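Local coordinates for protein germination-specific N-acetylmuramoyl-L-alanine amidase, Autolysin (Clostridioides difficile, PDB 7RAG) that probably cleaves the amide bond between N-acetylmuramic acid and L-alanine in spore peptidoglycan as a zinc amidase, and is allosterically activated by the lipoprotein GerS, at residues 20-25 / 91-96; 55-58 / 62-65; 103-108 / 161-166. One frame throughout, in Å; residues are numbered along the deposited sequence.

How the contacts relate
All three contacts reach the same mixed sheet, in which strand 18-23 lies between strands 62-65 and 104-111. Contact 1 joins the middle strand to helix 82-99 and reaches the zinc ion through H25. Contact 3 is centred about 8 Å away: a probable hydrogen bond joins I20 O to V106 N (2.7 Å), the F105 ring packs on I20 and D22, and the L163 side chain is about 10 Å from the zinc ion. Contact 2, at the sheet's edge and away from the metal site, is centred about 15 Å from contact 1; a probable hydrogen bond links L21 N and I64 O (2.9 Å). Contacts 2 and 3 do not touch (nearest atoms about 7 Å apart).

Contact 1: residues 20-25 / 91-96; sequences ILDAGH and KNRKEI. With ZN (zinc ion), chain C.
R93 of helix 82-99 reaches across to the end of strand 18-23 and bonds D22, A23 and H25 in turn. From CB, the side chain leaves with CG beside the backbone N (chi1 -52°) and then runs extended to NE, which carries the guanidinium to the loop where the strand ends. CD already lies 3.2 Å from D22 OD1. NE turns back to its own helix and bonds the side chain of N89. NH1 is shared: it forms a salt bridge of 2.6 Å with D22 OD1 and a hydrogen bond of 3.0 Å to A23 O. The salt bridge is bent, with an N-H...O angle of 139°; NH1 meets OD1 on its syn side but out of the carboxylate plane, and the carboxylate and guanidinium planes stand 90° apart. The bond to A23 O is straighter, lies near the guanidinium plane and comes from above the carbonyl plane. NH2 closes the set with a 2.8 Å bond to H25 O, again above the carbonyl plane.

Together with the NE bond to N89, these three bonds engage every nitrogen of the guanidinium and limit its rotation; two of them hold carbonyls of the A23-H25 backbone, the second belonging to the zinc ligand itself. The D22 carboxylate has further partners: OD1 bonds T66 OG1 and OD2 bonds S107 OG. R67 also bonds A23 O. H25 points its CB away from the helix; its NE2 binds zinc at 2.3 Å, while D29 is the main polar partner of its ring outside the metal. E41 and H109 complete the protein ligands, giving the His-Glu-His zinc site of the Amidase_3 family, with R93 in its second shell, bonded to the backbone carbonyl of H25.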
loop_
_atom_site.group_PDB
_atom_site.type_symbol
_atom_site.label_atom_id
_atom_site.label_comp_id
_atom_site.label_asym_id
_atom_site.label_seq_id
_atom_site.Cartn_x
_atom_site.Cartn_y
_atom_site.Cartn_z
ATOM N N ILE B 20 -1.950 23.849 18.331
ATOM C CA ILE B 20 -1.271 25.085 18.698
ATOM C C ILE B 20 0.199 24.924 18.362
ATOM O O ILE B 20 0.851 23.997 18.862
ATOM C CB ILE B 20 -1.442 25.431 20.186
ATOM C CG1 ILE B 20 -2.914 25.564 20.550
ATOM C CG2 ILE B 20 -0.756 26.749 20.483
ATOM C CD1 ILE B 20 -3.204 25.221 22.042
ATOM N N LEU B 21 0.704 25.827 17.506
ATOM C CA LEU B 21 2.125 25.970 17.217
ATOM C C LEU B 21 2.656 27.260 17.834
ATOM O O LEU B 21 2.119 28.340 17.573
ATOM C CB LEU B 21 2.384 25.969 15.713
ATOM C CG LEU B 21 1.751 24.826 14.920
ATOM C CD1 LEU B 21 2.125 24.983 13.425
ATOM C CD2 LEU B 21 2.112 23.427 15.463
ATOM N N ASP B 22 3.724 27.137 18.628
ATOM C CA ASP B 22 4.326 28.218 19.405
ATOM C C ASP B 22 5.773 28.376 18.958
ATOM O O ASP B 22 6.623 27.542 19.290
ATOM C CB ASP B 22 4.235 27.910 20.909
ATOM C CG ASP B 22 5.074 28.869 21.786
ATOM O OD1 ASP B 22 4.819 30.107 21.748
ATOM O OD2 ASP B 22 5.967 28.385 22.549
ATOM N N ALA B 23 6.049 29.429 18.192
ATOM C CA ALA B 23 7.417 29.773 17.809
ATOM C C ALA B 23 8.060 30.459 18.997
ATOM O O ALA B 23 7.765 31.615 19.292
ATOM C CB ALA B 23 7.444 30.675 16.587
ATOM N N GLY B 24 8.909 29.736 19.718
ATOM C CA GLY B 24 9.453 30.310 20.928
ATOM C C GLY B 24 10.332 31.496 20.612
ATOM O O GLY B 24 11.314 31.352 19.876
ATOM N N HIS B 25 9.828 32.689 20.855
ATOM C CA HIS B 25 10.534 33.815 21.437
ATOM C C HIS B 25 9.820 34.952 20.732
ATOM O O HIS B 25 8.717 34.741 20.222
ATOM C CB HIS B 25 12.060 33.762 21.304
ATOM C CG HIS B 25 12.689 32.790 22.261
ATOM N ND1 HIS B 25 12.707 32.998 23.624
ATOM C CD2 HIS B 25 13.270 31.584 22.055
ATOM C CE1 HIS B 25 13.286 31.970 24.214
ATOM N NE2 HIS B 25 13.634 31.097 23.285
ATOM N N LYS B 91 2.675 34.272 30.099
ATOM C CA LYS B 91 1.291 34.202 30.565
ATOM C C LYS B 91 0.313 34.285 29.395
ATOM O O LYS B 91 -0.699 33.575 29.369
ATOM C CB LYS B 91 1.006 35.312 31.584
ATOM N N ASN B 92 0.594 35.149 28.419
ATOM C CA ASN B 92 -0.331 35.307 27.304
ATOM C C ASN B 92 -0.383 34.053 26.427
ATOM O O ASN B 92 -1.472 33.614 26.022
ATOM C CB ASN B 92 0.056 36.540 26.500
ATOM C CG ASN B 92 -0.341 37.840 27.212
ATOM O OD1 ASN B 92 -1.450 37.960 27.723
ATOM N ND2 ASN B 92 0.575 38.805 27.260
ATOM N N ARG B 93 0.786 33.462 26.133
ATOM C CA ARG B 93 0.818 32.171 25.447
ATOM C C ARG B 93 0.057 31.104 26.235
ATOM O O ARG B 93 -0.685 30.294 25.659
ATOM C CB ARG B 93 2.264 31.757 25.224
ATOM C CG ARG B 93 3.056 32.846 24.564
ATOM C CD ARG B 93 4.372 32.380 23.984
ATOM N NE ARG B 93 5.004 33.509 23.313
ATOM C CZ ARG B 93 5.894 33.435 22.324
ATOM N NH1 ARG B 93 6.293 32.263 21.841
ATOM N NH2 ARG B 93 6.385 34.553 21.805
ATOM N N LYS B 94 0.205 31.100 27.563
ATOM C CA LYS B 94 -0.536 30.136 28.363
ATOM C C LYS B 94 -2.037 30.327 28.202
ATOM O O LYS B 94 -2.787 29.345 28.159
ATOM C CB LYS B 94 -0.148 30.240 29.836
ATOM C CG LYS B 94 -0.535 29.005 30.639
ATOM C CD LYS B 94 0.319 27.820 30.194
ATOM C CE LYS B 94 -0.102 26.539 30.859
ATOM N NZ LYS B 94 0.826 25.439 30.521
ATOM N N GLU B 95 -2.500 31.581 28.139
ATOM C CA GLU B 95 -3.940 31.812 28.005
ATOM C C GLU B 95 -4.435 31.364 26.633
ATOM O O GLU B 95 -5.562 30.863 26.499
ATOM C CB GLU B 95 -4.285 33.276 28.252
ATOM N N ILE B 96 -3.607 31.545 25.604
ATOM C CA ILE B 96 -3.966 31.032 24.288
ATOM C C ILE B 96 -4.145 29.523 24.348
ATOM O O ILE B 96 -5.082 28.975 23.760
ATOM C CB ILE B 96 -2.922 31.448 23.246
ATOM C CG1 ILE B 96 -2.985 32.955 23.048
ATOM C CG2 ILE B 96 -3.141 30.704 21.929
ATOM C CD1 ILE B 96 -1.910 33.481 22.162
HETATM ZN ZN ZN C . 14.296 28.927 23.297
#

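Contact 2: residues 55-58 / 62-65; sequences LIES and LVIL
I56 and E57, in the last part of helix 41-58, pack against V63 of strand 62-65, with the backbones closest at E57 and L62, whose CA atoms are 5.6 Å apart. V63 points its CB toward the helix and is met by both residues. Its CG2 branch, lying beside the backbone N, touches I56 CG2 at 3.6 Å, and the two side chains cross at about a right angle. The same methyl lies 3.7 Å from E57 CG, so one branch of the valine fits against two successive helix residues. E57 leaves its backbone at an angle to the strand, but its extended chain (chi2 -161°) carries the carboxylate across V63, again at about a right angle, with OE2 3.6 Å from V63 CB. This is packing without a hydrogen bond between the segments; E57 OE1 forms a salt bridge with R53 and a hydrogen bond with Y42 OH of a lipoprotein chain. N36 of the same lipoprotein chain bonds L65 O at this edge of the sheet.

Helix and strand are the second and third elements of the beta-alpha-beta unit formed by strand 18-23, helix 41-58 and strand 62-65. V63 also packs on L21 of the neighbouring strand 18-23, and I56 on Y202 of helix 191-211.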
loop_
_atom_site.group_PDB
_atom_site.type_symbol
_atom_site.label_atom_id
_atom_site.label_comp_id
_atom_site.label_asym_id
_atom_site.label_seq_id
_atom_site.Cartn_x
_atom_site.Cartn_y
_atom_site.Cartn_z
ATOM N N LEU B 55 2.122 22.873 6.380
ATOM C CA LEU B 55 1.910 21.426 6.269
ATOM C C LEU B 55 0.589 21.010 6.904
ATOM O O LEU B 55 -0.200 20.273 6.304
ATOM C CB LEU B 55 3.069 20.655 6.910
ATOM C CG LEU B 55 4.360 20.704 6.087
ATOM C CD1 LEU B 55 5.543 20.194 6.906
ATOM C CD2 LEU B 55 4.211 19.929 4.793
ATOM N N ILE B 56 0.326 21.480 8.116
ATOM C CA ILE B 56 -0.843 21.006 8.844
ATOM C C ILE B 56 -2.125 21.539 8.219
ATOM O O ILE B 56 -3.101 20.801 8.049
ATOM C CB ILE B 56 -0.726 21.397 10.328
ATOM C CG1 ILE B 56 0.363 20.566 11.022
ATOM C CG2 ILE B 56 -2.103 21.305 11.038
ATOM C CD1 ILE B 56 0.846 21.177 12.370
ATOM N N GLU B 57 -2.160 22.835 7.891
ATOM C CA GLU B 57 -3.377 23.408 7.343
ATOM C C GLU B 57 -3.697 22.821 5.977
ATOM O O GLU B 57 -4.872 22.596 5.662
ATOM C CB GLU B 57 -3.264 24.926 7.265
ATOM C CG GLU B 57 -3.104 25.589 8.624
ATOM C CD GLU B 57 -3.443 27.074 8.634
ATOM O OE1 GLU B 57 -3.278 27.753 7.582
ATOM O OE2 GLU B 57 -3.885 27.574 9.718
ATOM N N SER B 58 -2.677 22.567 5.145
ATOM C CA SER B 58 -2.971 22.003 3.829
ATOM C C SER B 58 -3.473 20.572 3.925
ATOM O O SER B 58 -4.025 20.066 2.945
ATOM C CB SER B 58 -1.750 22.076 2.897
ATOM O OG SER B 58 -0.642 21.365 3.414
ATOM N N LEU B 62 -6.488 22.660 11.651
ATOM C CA LEU B 62 -6.551 24.086 11.937
ATOM C C LEU B 62 -5.416 24.432 12.875
ATOM O O LEU B 62 -5.219 23.736 13.872
ATOM C CB LEU B 62 -7.881 24.457 12.580
ATOM C CG LEU B 62 -8.146 25.947 12.575
ATOM C CD1 LEU B 62 -8.366 26.458 11.145
ATOM C CD2 LEU B 62 -9.349 26.239 13.423
ATOM N N VAL B 63 -4.676 25.500 12.572
ATOM C CA VAL B 63 -3.533 25.888 13.395
ATOM C C VAL B 63 -3.871 27.160 14.164
ATOM O O VAL B 63 -4.413 28.118 13.597
ATOM C CB VAL B 63 -2.253 26.067 12.565
ATOM C CG1 VAL B 63 -1.137 26.651 13.430
ATOM C CG2 VAL B 63 -1.815 24.743 11.971
ATOM N N ILE B 64 -3.599 27.130 15.471
ATOM C CA ILE B 64 -3.568 28.290 16.354
ATOM C C ILE B 64 -2.104 28.644 16.566
ATOM O O ILE B 64 -1.326 27.818 17.065
ATOM C CB ILE B 64 -4.237 28.002 17.712
ATOM C CG1 ILE B 64 -5.701 27.562 17.572
ATOM C CG2 ILE B 64 -4.109 29.215 18.629
ATOM C CD1 ILE B 64 -6.630 28.602 17.013
ATOM N N LEU B 65 -1.726 29.870 16.227
ATOM C CA LEU B 65 -0.363 30.331 16.431
ATOM C C LEU B 65 -0.301 31.200 17.677
ATOM O O LEU B 65 -1.228 31.965 17.950
ATOM C CB LEU B 65 0.116 31.121 15.209
ATOM C CG LEU B 65 0.256 30.347 13.895
ATOM C CD1 LEU B 65 0.431 31.313 12.700
ATOM C CD2 LEU B 65 1.414 29.344 13.994
#

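Contact 3: residues 103-108 / 161-166; sequences NMFVSI and IYLLKD
F105 of strand 104-111 meets L163 and L164 with the outer part of its ring. CZ lies 4.0 Å from L163 CB, and CE2 is 4.0 Å from L164 CD2, a methyl that sits at the ring's edge, near its plane. Carbonyl O of L163 lies obliquely to the ring, 3.8 Å from CE2. The ring reaches them because CG stands anti to the backbone N (chi1 171°). One ring face, toward its rim, lies over S107 N. L163 points its CB at the strand; L164 leaves its backbone at an angle to it, and its end turns back to the ring.

The leucines are presented by a short 3-10 turn, 162-164, in which L164 N bonds I161 O at 3.0 Å. Beyond that, L163 O is held by N167 ND2, and K94 NZ bonds the carbonyls of Y162 and K165, fastening the loop to helix 82-99. Around the ring, F105 also packs on I97 of helix 82-99 and S171 of strand 171-178, so the ring lies between the sheet and that helix.

L163 also touches D22 and R93: this is buried packing near the metal site, about 10 Å from the L163 side chain to the zinc ion, within the alpha/beta fold of the Amidase_3 family.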
loop_
_atom_site.group_PDB
_atom_site.type_symbol
_atom_site.label_atom_id
_atom_site.label_comp_id
_atom_site.label_asym_id
_atom_site.label_seq_id
_atom_site.Cartn_x
_atom_site.Cartn_y
_atom_site.Cartn_z
ATOM N N ASN B 103 -6.551 20.494 20.310
ATOM C CA ASN B 103 -6.255 19.099 20.572
ATOM C C ASN B 103 -4.800 18.874 20.949
ATOM O O ASN B 103 -4.481 17.842 21.527
ATOM C CB ASN B 103 -6.616 18.251 19.346
ATOM C CG ASN B 103 -8.064 18.425 18.935
ATOM O OD1 ASN B 103 -8.383 19.209 18.046
ATOM N ND2 ASN B 103 -8.954 17.724 19.608
HETATM N N MSE B 104 -3.917 19.825 20.679
HETATM C CA MSE B 104 -2.488 19.563 20.814
HETATM C C MSE B 104 -1.691 20.857 20.811
HETATM O O MSE B 104 -2.102 21.837 20.208
HETATM C CB MSE B 104 -2.034 18.647 19.681
HETATM C CG MSE B 104 -0.557 18.386 19.628
HETATM SE SE MSE B 104 -0.119 17.418 17.991
HETATM C CE MSE B 104 -1.154 15.736 18.275
ATOM N N PHE B 105 -0.563 20.860 21.504
ATOM C CA PHE B 105 0.296 22.025 21.613
ATOM C C PHE B 105 1.725 21.632 21.277
ATOM O O PHE B 105 2.278 20.719 21.904
ATOM C CB PHE B 105 0.243 22.611 23.018
ATOM C CG PHE B 105 1.271 23.676 23.258
ATOM C CD1 PHE B 105 1.103 24.946 22.734
ATOM C CD2 PHE B 105 2.405 23.413 24.011
ATOM C CE1 PHE B 105 2.052 25.936 22.951
ATOM C CE2 PHE B 105 3.360 24.393 24.231
ATOM C CZ PHE B 105 3.186 25.651 23.703
ATOM N N VAL B 106 2.326 22.331 20.312
ATOM C CA VAL B 106 3.705 22.085 19.904
ATOM C C VAL B 106 4.470 23.397 19.957
ATOM O O VAL B 106 4.081 24.386 19.317
ATOM C CB VAL B 106 3.817 21.466 18.493
ATOM C CG1 VAL B 106 5.269 21.295 18.119
ATOM C CG2 VAL B 106 3.097 20.131 18.431
ATOM N N SER B 107 5.572 23.390 20.699
ATOM C CA SER B 107 6.443 24.538 20.870
ATOM C C SER B 107 7.755 24.261 20.146
ATOM O O SER B 107 8.320 23.171 20.287
ATOM C CB SER B 107 6.679 24.791 22.350
ATOM O OG SER B 107 7.452 25.959 22.520
ATOM N N ILE B 108 8.218 25.230 19.352
ATOM C CA ILE B 108 9.435 25.110 18.548
ATOM C C ILE B 108 10.492 26.073 19.096
ATOM O O ILE B 108 10.322 27.302 19.026
ATOM C CB ILE B 108 9.163 25.418 17.070
ATOM C CG1 ILE B 108 7.996 24.581 16.528
ATOM C CG2 ILE B 108 10.459 25.271 16.251
ATOM C CD1 ILE B 108 8.319 23.138 16.364
ATOM N N ILE B 161 9.253 23.658 32.171
ATOM C CA ILE B 161 8.719 24.432 31.056
ATOM C C ILE B 161 7.272 24.778 31.383
ATOM O O ILE B 161 6.388 23.924 31.282
ATOM C CB ILE B 161 8.794 23.674 29.728
ATOM C CG1 ILE B 161 10.173 23.043 29.494
ATOM C CG2 ILE B 161 8.406 24.613 28.616
ATOM C CD1 ILE B 161 11.240 24.005 29.057
ATOM N N TYR B 162 7.028 26.041 31.726
ATOM C CA TYR B 162 5.686 26.492 32.083
ATOM C C TYR B 162 4.659 26.118 31.024
ATOM O O TYR B 162 3.597 25.572 31.337
ATOM C CB TYR B 162 5.696 28.007 32.300
ATOM C CG TYR B 162 4.348 28.585 32.638
ATOM C CD1 TYR B 162 3.595 28.070 33.673
ATOM C CD2 TYR B 162 3.829 29.641 31.919
ATOM C CE1 TYR B 162 2.363 28.595 33.990
ATOM C CE2 TYR B 162 2.585 30.172 32.224
ATOM C CZ TYR B 162 1.856 29.649 33.267
ATOM O OH TYR B 162 0.616 30.168 33.575
ATOM N N LEU B 163 4.955 26.389 29.760
ATOM C CA LEU B 163 3.940 26.161 28.741
ATOM C C LEU B 163 3.582 24.692 28.558
ATOM O O LEU B 163 2.563 24.411 27.931
ATOM C CB LEU B 163 4.389 26.757 27.403
ATOM C CG LEU B 163 4.601 28.281 27.409
ATOM C CD1 LEU B 163 4.986 28.751 26.034
ATOM C CD2 LEU B 163 3.357 29.006 27.876
ATOM N N LEU B 164 4.363 23.747 29.080
ATOM C CA LEU B 164 3.964 22.345 28.998
ATOM C C LEU B 164 3.242 21.832 30.241
ATOM O O LEU B 164 2.665 20.741 30.181
ATOM C CB LEU B 164 5.172 21.445 28.739
ATOM C CG LEU B 164 6.037 21.731 27.529
ATOM C CD1 LEU B 164 7.239 20.818 27.577
ATOM C CD2 LEU B 164 5.248 21.521 26.263
ATOM N N LYS B 165 3.262 22.570 31.357
ATOM C CA LYS B 165 2.623 22.104 32.580
ATOM C C LYS B 165 1.104 22.177 32.461
ATOM O O LYS B 165 0.559 23.191 32.018
ATOM C CB LYS B 165 3.067 22.946 33.772
ATOM C CG LYS B 165 4.550 23.060 33.995
ATOM C CD LYS B 165 4.837 23.648 35.396
ATOM C CE LYS B 165 6.287 24.152 35.511
ATOM N NZ LYS B 165 6.590 24.984 36.730
ATOM N N ASP B 166 0.430 21.081 32.829
ATOM C CA ASP B 166 -0.998 21.058 33.164
ATOM C C ASP B 166 -1.890 21.637 32.063
ATOM O O ASP B 166 -2.731 22.502 32.305
ATOM C CB ASP B 166 -1.226 21.793 34.476
ATOM C CG ASP B 166 -0.515 21.138 35.625
ATOM O OD1 ASP B 166 -0.553 19.888 35.706
ATOM O OD2 ASP B 166 0.076 21.868 36.453
#